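Local coordinates for putative DsbA oxidoreductase SCO1869 (Streptomyces coelicolor A3, PDB 3GL5), which probably acts as a thiol-disulfide oxidoreductase of the DsbA family, although its own substrate and physiological role are not established, at residues Glu37-Leu45 with Thr100-Lys111; Ala89-Thr100 with Asn127-Phe135. One frame throughout, in Å; residues are numbered along the deposited sequence.

Residues 89-111 form one continuous run, divided at Thr100, whose first half belongs to contact 2 and second half to contact 1. In contact 1 helix 101-111 packs on strand 36-42, an outermost strand of the four-stranded thioredoxin-type sheet; in contact 2 the preceding loop, with the short strand 96-97, meets the end of helix 116-128 and the turn beyond it. Along the chain the order is 37-45, 89-100, 100-111, 127-135, and their centres are 18 Å apart. They touch directly where Leu103 CD1 packs on Val134 O, 3.8 Å away. Contact 1 therefore joins the helical part, in DsbA relatives an insertion in the thioredoxin fold, to the sheet.

Contact 1 (Glu37-Leu45 with Thr100-Lys111); sequences EVVHRSFEL and TFDLHRLLHLAK
Ser42, the last residue of strand 36-42, sets its side chain against two histidines of helix 101-111. Its CB lies 3.6 Å from His104 ND1, and its OG reaches His108 NE2 at 3.0 Å in a hydrogen bond that either partner could donate. With OG anti to the carbonyl carbon (chi1 -60°), the hydroxyl arrives in the plane of the His108 ring, at its edge. Asp172 makes a further, weak hydrogen bond to the same NE2. The strand, outermost in the thioredoxin-type sheet of this chain, runs nearly antiparallel to the helix, at 151°, their axes 9.1 Å apart at closest.

Past the strand, Glu44 can be followed outward. Its CB leads to CG, which passes Thr100 OG1 at 3.5 Å and His104 CD2 at 3.9 Å; CD comes over the start of the helix near Phe101 CA. OE1 sits at the edge of the Phe101 ring, 3.6 Å from CD1, and is held by a salt bridge to Arg170, while OE2 approaches Phe101 CB and accepts a hydrogen bond from a water that in turn accepts from Thr100 N. Asp10 binds both Thr100 OG1 and His104 NE2. Replacing His104 with an alanine would probably open a gap beside Ser42 and Glu44 CG and cost Asp10 one of its partners. At the far end, a water donates to His40 O and weakly accepts from Lys111 NZ.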
# COMPACT_ATOMS: atom_id res chain seq x y z
N GLU A 37 0.20 -9.14 -4.61
CA GLU A 37 0.47 -8.41 -3.37
C GLU A 37 -0.76 -8.50 -2.46
O GLU A 37 -1.86 -8.24 -2.90
CB GLU A 37 0.75 -6.95 -3.66
CG GLU A 37 1.40 -6.26 -2.48
CD GLU A 37 1.17 -4.76 -2.45
OE1 GLU A 37 0.57 -4.20 -3.42
OE2 GLU A 37 1.62 -4.13 -1.44
N VAL A 38 -0.55 -8.88 -1.20
CA VAL A 38 -1.62 -9.04 -0.20
C VAL A 38 -1.57 -7.84 0.75
O VAL A 38 -0.51 -7.53 1.31
CB VAL A 38 -1.43 -10.34 0.59
CG1 VAL A 38 -2.52 -10.49 1.67
CG2 VAL A 38 -1.44 -11.52 -0.35
N VAL A 39 -2.69 -7.14 0.90
CA VAL A 39 -2.76 -5.97 1.76
C VAL A 39 -3.88 -6.26 2.78
O VAL A 39 -5.00 -6.63 2.39
CB VAL A 39 -3.08 -4.69 0.94
CG1 VAL A 39 -3.38 -3.46 1.88
CG2 VAL A 39 -1.95 -4.35 -0.01
N HIS A 40 -3.55 -6.13 4.06
CA HIS A 40 -4.54 -6.32 5.12
C HIS A 40 -5.20 -5.00 5.48
O HIS A 40 -4.54 -3.95 5.43
CB HIS A 40 -3.94 -6.99 6.36
CG HIS A 40 -3.48 -8.37 6.10
ND1 HIS A 40 -4.35 -9.38 5.76
CD2 HIS A 40 -2.23 -8.91 6.04
CE1 HIS A 40 -3.66 -10.50 5.54
NE2 HIS A 40 -2.37 -10.23 5.71
N ARG A 41 -6.48 -5.09 5.83
CA ARG A 41 -7.40 -3.96 5.94
C ARG A 41 -8.25 -4.14 7.19
O ARG A 41 -8.63 -5.26 7.51
CB ARG A 41 -8.36 -3.98 4.76
CG ARG A 41 -7.71 -3.72 3.45
CD ARG A 41 -7.64 -2.27 3.34
NE ARG A 41 -7.34 -1.90 2.00
CZ ARG A 41 -7.57 -0.70 1.50
NH1 ARG A 41 -8.15 0.26 2.25
NH2 ARG A 41 -7.24 -0.47 0.25
N SER A 42 -8.52 -3.04 7.89
CA SER A 42 -9.26 -3.09 9.15
C SER A 42 -10.75 -3.27 8.92
O SER A 42 -11.32 -2.64 8.05
CB SER A 42 -9.11 -1.77 9.88
OG SER A 42 -7.76 -1.50 10.18
N PHE A 43 -11.38 -4.05 9.78
CA PHE A 43 -12.82 -4.10 9.84
C PHE A 43 -13.21 -4.38 11.27
O PHE A 43 -12.61 -5.23 11.90
CB PHE A 43 -13.33 -5.23 8.92
CG PHE A 43 -14.85 -5.24 8.72
CD1 PHE A 43 -15.41 -4.68 7.57
CD2 PHE A 43 -15.70 -5.86 9.65
CE1 PHE A 43 -16.82 -4.70 7.35
CE2 PHE A 43 -17.11 -5.91 9.45
CZ PHE A 43 -17.67 -5.31 8.30
N GLU A 44 -14.22 -3.67 11.79
CA GLU A 44 -14.68 -3.99 13.14
C GLU A 44 -16.09 -4.57 13.03
O GLU A 44 -17.01 -3.89 12.57
CB GLU A 44 -14.72 -2.74 14.04
CG GLU A 44 -13.39 -2.31 14.65
CD GLU A 44 -13.50 -0.92 15.26
OE1 GLU A 44 -13.56 0.08 14.50
OE2 GLU A 44 -13.61 -0.83 16.49
N LEU A 45 -16.28 -5.78 13.53
CA LEU A 45 -17.62 -6.35 13.63
C LEU A 45 -18.49 -5.56 14.62
O LEU A 45 -19.69 -5.45 14.41
CB LEU A 45 -17.53 -7.82 14.05
CG LEU A 45 -17.10 -8.75 12.91
CD1 LEU A 45 -16.56 -10.04 13.51
CD2 LEU A 45 -18.28 -9.03 11.93
N THR A 100 -12.12 -4.03 19.35
CA THR A 100 -10.80 -4.20 18.65
C THR A 100 -10.24 -2.88 18.07
O THR A 100 -9.27 -2.88 17.32
CB THR A 100 -10.89 -5.21 17.50
OG1 THR A 100 -11.94 -4.82 16.60
CG2 THR A 100 -11.18 -6.59 18.05
N PHE A 101 -10.87 -1.77 18.43
CA PHE A 101 -10.55 -0.53 17.81
C PHE A 101 -9.06 -0.21 17.93
O PHE A 101 -8.40 0.11 16.94
CB PHE A 101 -11.39 0.63 18.40
CG PHE A 101 -11.07 1.97 17.76
CD1 PHE A 101 -11.25 2.16 16.38
CD2 PHE A 101 -10.59 3.03 18.51
CE1 PHE A 101 -10.95 3.39 15.78
CE2 PHE A 101 -10.32 4.29 17.89
CZ PHE A 101 -10.49 4.45 16.54
N ASP A 102 -8.55 -0.28 19.16
CA ASP A 102 -7.14 -0.02 19.47
C ASP A 102 -6.19 -1.04 18.84
O ASP A 102 -5.07 -0.69 18.39
CB ASP A 102 -6.95 0.06 20.99
CG ASP A 102 -7.56 1.35 21.56
OD1 ASP A 102 -7.64 2.33 20.79
OD2 ASP A 102 -7.99 1.38 22.74
N LEU A 103 -6.63 -2.30 18.78
CA LEU A 103 -5.85 -3.29 18.08
C LEU A 103 -5.67 -2.87 16.63
O LEU A 103 -4.59 -2.93 16.08
CB LEU A 103 -6.55 -4.66 18.17
CG LEU A 103 -6.34 -5.50 19.44
CD1 LEU A 103 -7.00 -4.85 20.64
CD2 LEU A 103 -6.92 -6.86 19.23
N HIS A 104 -6.75 -2.41 16.00
CA HIS A 104 -6.67 -1.99 14.63
C HIS A 104 -5.77 -0.78 14.42
O HIS A 104 -5.05 -0.72 13.41
CB HIS A 104 -8.06 -1.79 14.02
CG HIS A 104 -8.77 -3.09 13.73
ND1 HIS A 104 -8.40 -3.91 12.69
CD2 HIS A 104 -9.80 -3.71 14.36
CE1 HIS A 104 -9.19 -4.98 12.67
NE2 HIS A 104 -10.06 -4.87 13.66
N ARG A 105 -5.82 0.18 15.33
CA ARG A 105 -4.91 1.35 15.28
C ARG A 105 -3.46 0.90 15.33
O ARG A 105 -2.62 1.37 14.52
CB ARG A 105 -5.22 2.35 16.39
CG ARG A 105 -6.64 2.94 16.26
CD ARG A 105 -6.84 4.19 17.09
NE ARG A 105 -6.65 3.95 18.54
CZ ARG A 105 -5.61 4.38 19.25
NH1 ARG A 105 -4.61 5.07 18.70
NH2 ARG A 105 -5.56 4.13 20.54
N LEU A 106 -3.18 -0.05 16.21
CA LEU A 106 -1.84 -0.64 16.31
C LEU A 106 -1.46 -1.46 15.09
O LEU A 106 -0.28 -1.50 14.75
CB LEU A 106 -1.67 -1.49 17.57
CG LEU A 106 -1.54 -0.75 18.90
CD1 LEU A 106 -1.44 -1.85 19.97
CD2 LEU A 106 -0.31 0.20 18.98
N LEU A 107 -2.44 -2.11 14.43
CA LEU A 107 -2.14 -2.78 13.17
C LEU A 107 -1.66 -1.78 12.11
O LEU A 107 -0.84 -2.12 11.26
CB LEU A 107 -3.31 -3.62 12.66
CG LEU A 107 -3.57 -4.90 13.48
CD1 LEU A 107 -4.98 -5.46 13.22
CD2 LEU A 107 -2.52 -5.99 13.15
N HIS A 108 -2.21 -0.57 12.14
CA HIS A 108 -1.79 0.48 11.23
C HIS A 108 -0.41 1.03 11.58
O HIS A 108 0.38 1.24 10.70
CB HIS A 108 -2.86 1.58 11.09
CG HIS A 108 -3.95 1.19 10.15
ND1 HIS A 108 -3.97 1.58 8.83
CD2 HIS A 108 -5.02 0.37 10.32
CE1 HIS A 108 -5.03 1.06 8.23
NE2 HIS A 108 -5.69 0.32 9.11
N LEU A 109 -0.10 1.23 12.85
CA LEU A 109 1.31 1.39 13.26
C LEU A 109 2.23 0.33 12.62
O LEU A 109 3.18 0.67 11.88
CB LEU A 109 1.47 1.38 14.78
CG LEU A 109 2.90 1.38 15.33
CD1 LEU A 109 3.79 2.50 14.71
CD2 LEU A 109 2.87 1.52 16.84
N ALA A 110 1.93 -0.94 12.86
CA ALA A 110 2.61 -2.05 12.17
C ALA A 110 2.67 -1.94 10.64
O ALA A 110 3.69 -2.24 10.04
CB ALA A 110 1.98 -3.42 12.59
N LYS A 111 1.57 -1.55 9.99
CA LYS A 111 1.53 -1.57 8.51
C LYS A 111 2.57 -0.57 8.00
O LYS A 111 3.23 -0.76 6.94
CB LYS A 111 0.13 -1.21 8.02
CG LYS A 111 -0.02 -1.00 6.50
CD LYS A 111 -1.23 -0.12 6.18
CE LYS A 111 -1.99 -0.69 4.99
NZ LYS A 111 -2.78 0.33 4.23
O HOH W 1 -5.16 -1.36 5.39
O HOH W 2 -14.43 -2.90 17.78

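Contact 2 (Ala89-Thr100 with Asn127-Phe135); sequences AYRTRDRDHGST and NFADERSVF. With NA (sodium ion), chain B; ACT (acetate ion), chain C.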
# COMPACT_ATOMS: atom_id res chain seq x y z
N ALA A 89 -3.61 -23.08 16.13
CA ALA A 89 -4.12 -23.33 17.46
C ALA A 89 -5.45 -22.58 17.64
O ALA A 89 -5.65 -21.50 17.08
CB ALA A 89 -3.10 -22.85 18.48
N TYR A 90 -6.35 -23.15 18.44
CA TYR A 90 -7.66 -22.54 18.65
C TYR A 90 -8.27 -23.13 19.93
O TYR A 90 -8.61 -24.32 19.94
CB TYR A 90 -8.58 -22.85 17.49
CG TYR A 90 -9.87 -22.08 17.52
CD1 TYR A 90 -10.01 -20.90 16.80
CD2 TYR A 90 -10.95 -22.53 18.28
CE1 TYR A 90 -11.25 -20.15 16.82
CE2 TYR A 90 -12.17 -21.80 18.33
CZ TYR A 90 -12.31 -20.62 17.60
OH TYR A 90 -13.50 -19.92 17.65
N ARG A 91 -8.35 -22.33 21.00
CA ARG A 91 -9.00 -22.77 22.25
C ARG A 91 -10.49 -22.87 22.11
O ARG A 91 -11.15 -21.91 21.72
CB ARG A 91 -8.67 -21.85 23.40
CG ARG A 91 -7.20 -21.80 23.60
CD ARG A 91 -6.84 -20.75 24.59
NE ARG A 91 -6.86 -21.35 25.91
CZ ARG A 91 -5.92 -22.19 26.37
NH1 ARG A 91 -4.87 -22.51 25.62
NH2 ARG A 91 -6.04 -22.71 27.58
N THR A 92 -11.04 -24.05 22.40
CA THR A 92 -12.48 -24.31 22.23
C THR A 92 -13.27 -23.98 23.50
O THR A 92 -14.48 -24.22 23.55
CB THR A 92 -12.77 -25.76 21.79
OG1 THR A 92 -12.11 -26.67 22.68
CG2 THR A 92 -12.24 -25.99 20.39
N ARG A 93 -12.59 -23.43 24.50
CA ARG A 93 -13.21 -23.11 25.76
C ARG A 93 -12.67 -21.82 26.33
O ARG A 93 -11.47 -21.53 26.23
CB ARG A 93 -12.91 -24.23 26.76
CG ARG A 93 -14.11 -24.92 27.29
CD ARG A 93 -14.74 -25.74 26.22
NE ARG A 93 -15.74 -26.65 26.73
CZ ARG A 93 -16.16 -27.71 26.05
NH1 ARG A 93 -17.08 -28.52 26.57
NH2 ARG A 93 -15.65 -27.95 24.84
N ASP A 94 -13.57 -21.07 26.95
CA ASP A 94 -13.25 -19.90 27.77
C ASP A 94 -12.65 -18.76 27.01
O ASP A 94 -11.93 -17.98 27.61
CB ASP A 94 -12.30 -20.24 28.92
CG ASP A 94 -12.84 -21.33 29.82
OD1 ASP A 94 -14.07 -21.40 30.06
OD2 ASP A 94 -12.00 -22.13 30.28
N ARG A 95 -12.90 -18.67 25.71
CA ARG A 95 -12.51 -17.49 24.94
C ARG A 95 -13.37 -16.30 25.33
O ARG A 95 -14.50 -16.45 25.83
CB ARG A 95 -12.63 -17.75 23.45
CG ARG A 95 -11.61 -18.80 22.86
CD ARG A 95 -11.35 -18.59 21.34
NE ARG A 95 -12.59 -18.54 20.57
CZ ARG A 95 -13.23 -17.41 20.24
NH1 ARG A 95 -12.76 -16.22 20.62
NH2 ARG A 95 -14.37 -17.49 19.53
N ASP A 96 -12.80 -15.11 25.17
CA ASP A 96 -13.50 -13.88 25.46
C ASP A 96 -13.59 -13.06 24.19
O ASP A 96 -13.05 -13.43 23.13
CB ASP A 96 -12.87 -13.12 26.63
CG ASP A 96 -11.46 -12.58 26.31
OD1 ASP A 96 -10.80 -13.01 25.34
OD2 ASP A 96 -10.99 -11.70 27.06
N HIS A 97 -14.29 -11.94 24.28
CA HIS A 97 -14.61 -11.15 23.14
C HIS A 97 -14.79 -9.70 23.58
O HIS A 97 -15.44 -9.45 24.59
CB HIS A 97 -15.91 -11.71 22.55
CG HIS A 97 -16.53 -10.83 21.52
ND1 HIS A 97 -16.55 -11.16 20.18
CD2 HIS A 97 -17.17 -9.64 21.62
CE1 HIS A 97 -17.17 -10.21 19.50
NE2 HIS A 97 -17.54 -9.27 20.35
N GLY A 98 -14.25 -8.76 22.80
CA GLY A 98 -14.33 -7.33 23.15
C GLY A 98 -14.10 -6.39 21.97
O GLY A 98 -14.14 -6.80 20.79
N SER A 99 -13.89 -5.13 22.29
CA SER A 99 -13.64 -4.09 21.30
C SER A 99 -12.25 -4.28 20.66
O SER A 99 -11.28 -4.64 21.36
CB SER A 99 -13.75 -2.73 22.00
OG SER A 99 -13.00 -1.75 21.28
N THR A 100 -12.12 -4.03 19.35
CA THR A 100 -10.80 -4.20 18.65
C THR A 100 -10.24 -2.88 18.07
O THR A 100 -9.27 -2.88 17.32
CB THR A 100 -10.89 -5.21 17.50
OG1 THR A 100 -11.94 -4.82 16.60
CG2 THR A 100 -11.18 -6.59 18.05
N ASN A 127 -5.48 -13.68 20.68
CA ASN A 127 -6.93 -13.91 20.84
C ASN A 127 -7.33 -15.41 20.97
O ASN A 127 -7.90 -15.83 21.99
CB ASN A 127 -7.75 -13.15 19.77
CG ASN A 127 -9.25 -13.04 20.14
OD1 ASN A 127 -9.61 -13.04 21.33
ND2 ASN A 127 -10.13 -12.99 19.12
N PHE A 128 -6.96 -16.22 19.97
CA PHE A 128 -7.51 -17.57 19.80
C PHE A 128 -6.67 -18.70 20.38
O PHE A 128 -7.22 -19.75 20.72
CB PHE A 128 -7.79 -17.83 18.30
CG PHE A 128 -8.85 -16.91 17.71
CD1 PHE A 128 -10.19 -17.07 18.04
CD2 PHE A 128 -8.50 -15.87 16.83
CE1 PHE A 128 -11.17 -16.21 17.51
CE2 PHE A 128 -9.47 -15.04 16.29
CZ PHE A 128 -10.83 -15.21 16.64
N ALA A 129 -5.36 -18.49 20.51
CA ALA A 129 -4.44 -19.52 21.03
C ALA A 129 -4.13 -19.38 22.50
O ALA A 129 -3.69 -20.29 23.14
CB ALA A 129 -3.13 -19.54 20.23
N ASP A 130 -4.42 -18.23 23.06
CA ASP A 130 -3.81 -17.83 24.29
C ASP A 130 -4.92 -17.55 25.30
O ASP A 130 -5.92 -16.91 24.96
CB ASP A 130 -3.12 -16.53 23.92
CG ASP A 130 -1.99 -16.17 24.83
OD1 ASP A 130 -2.09 -16.42 26.05
OD2 ASP A 130 -1.03 -15.57 24.30
N GLU A 131 -4.74 -17.99 26.54
CA GLU A 131 -5.75 -17.86 27.60
C GLU A 131 -5.88 -16.41 28.11
O GLU A 131 -6.99 -15.96 28.45
CB GLU A 131 -5.44 -18.86 28.72
CG GLU A 131 -6.20 -18.72 30.01
CD GLU A 131 -5.73 -19.73 31.07
OE1 GLU A 131 -4.83 -20.55 30.78
OE2 GLU A 131 -6.26 -19.69 32.22
N ARG A 132 -4.77 -15.66 28.10
CA ARG A 132 -4.82 -14.24 28.38
C ARG A 132 -5.61 -13.48 27.32
O ARG A 132 -5.47 -13.72 26.11
CB ARG A 132 -3.42 -13.65 28.51
CG ARG A 132 -2.66 -14.14 29.72
CD ARG A 132 -1.18 -13.85 29.61
NE ARG A 132 -0.53 -14.78 28.70
CZ ARG A 132 0.78 -14.79 28.44
NH1 ARG A 132 1.59 -13.90 29.01
NH2 ARG A 132 1.27 -15.69 27.59
N SER A 133 -6.43 -12.54 27.77
CA SER A 133 -7.24 -11.70 26.91
C SER A 133 -6.40 -10.66 26.17
O SER A 133 -5.41 -10.13 26.72
CB SER A 133 -8.32 -11.00 27.73
OG SER A 133 -9.10 -10.15 26.92
N VAL A 134 -6.77 -10.40 24.93
CA VAL A 134 -6.26 -9.24 24.20
C VAL A 134 -7.14 -8.00 24.37
O VAL A 134 -6.86 -6.94 23.77
CB VAL A 134 -6.08 -9.53 22.70
CG1 VAL A 134 -5.14 -10.71 22.50
CG2 VAL A 134 -7.40 -9.77 22.01
N PHE A 135 -8.20 -8.09 25.17
CA PHE A 135 -9.19 -6.98 25.25
C PHE A 135 -9.05 -6.14 26.52
O PHE A 135 -8.71 -6.66 27.58
CB PHE A 135 -10.62 -7.50 25.11
CG PHE A 135 -10.84 -8.33 23.86
CD1 PHE A 135 -10.97 -7.70 22.61
CD2 PHE A 135 -10.91 -9.73 23.93
CE1 PHE A 135 -11.18 -8.47 21.42
CE2 PHE A 135 -11.09 -10.50 22.77
CZ PHE A 135 -11.24 -9.87 21.51
NA NA B . -6.78 -14.57 24.38
C ACT C . -15.63 -14.01 18.55
O ACT C . -15.06 -13.09 19.16
OXT ACT C . -15.23 -15.13 18.88
CH3 ACT C . -16.70 -13.76 17.51
O HOH W 3 -3.64 -22.75 22.72
O HOH W 4 -12.85 -12.94 20.31
O HOH W 5 -10.77 -15.35 22.45
O HOH W 6 -8.53 -12.70 24.15
O HOH W 7 -8.52 -14.95 26.56
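Aromatic and apolar packing joins Gly98 to Phe135 and Tyr90 to Phe128. Gly98 CA makes a CH-pi contact 3.8 Å from the Phe135 ring centroid, its N lying over the same face; Val134 CG2 covers the opposite face, and Ser99 O and Thr100 CG2 meet the rim. Gly98, lacking a side chain, lets the backbone lie directly on this ring. The Tyr90 and Phe128 rings are nearly parallel, at 14°, but strongly offset, meeting at their margins, with CE1 of Tyr90 3.5 Å from CD1 of Phe128.

Of the direct hydrogen bonds, Arg91 N donates to Phe128 O almost straight, at 175°. Within 127-135, Ser133 OG accepts from Phe135 N, forming an ST turn.

Among the charged groups, Arg95 bends at chi3, which brings one face of its guanidinium over Phe128 CE1, near the rim, with the two planes tilted 56° apart. Its NH2 donates to an acetate, probably from the crystallisation liquor, with OXT at 2.6 Å, and forms a salt bridge with Glu76; His97 ND1 donates to the other acetate oxygen, also at 2.6 Å.

Sodium is bound by the carbonyl oxygens of Gly126, Asn127, Asp130 and Arg132 and by two waters, both of which donate to Asp96 OD1. The ion thus takes only neutral oxygens from the protein and its waters, and the Asp96 carboxylate, acting from the second shell, probably helps to orient those waters and offset the positive charge.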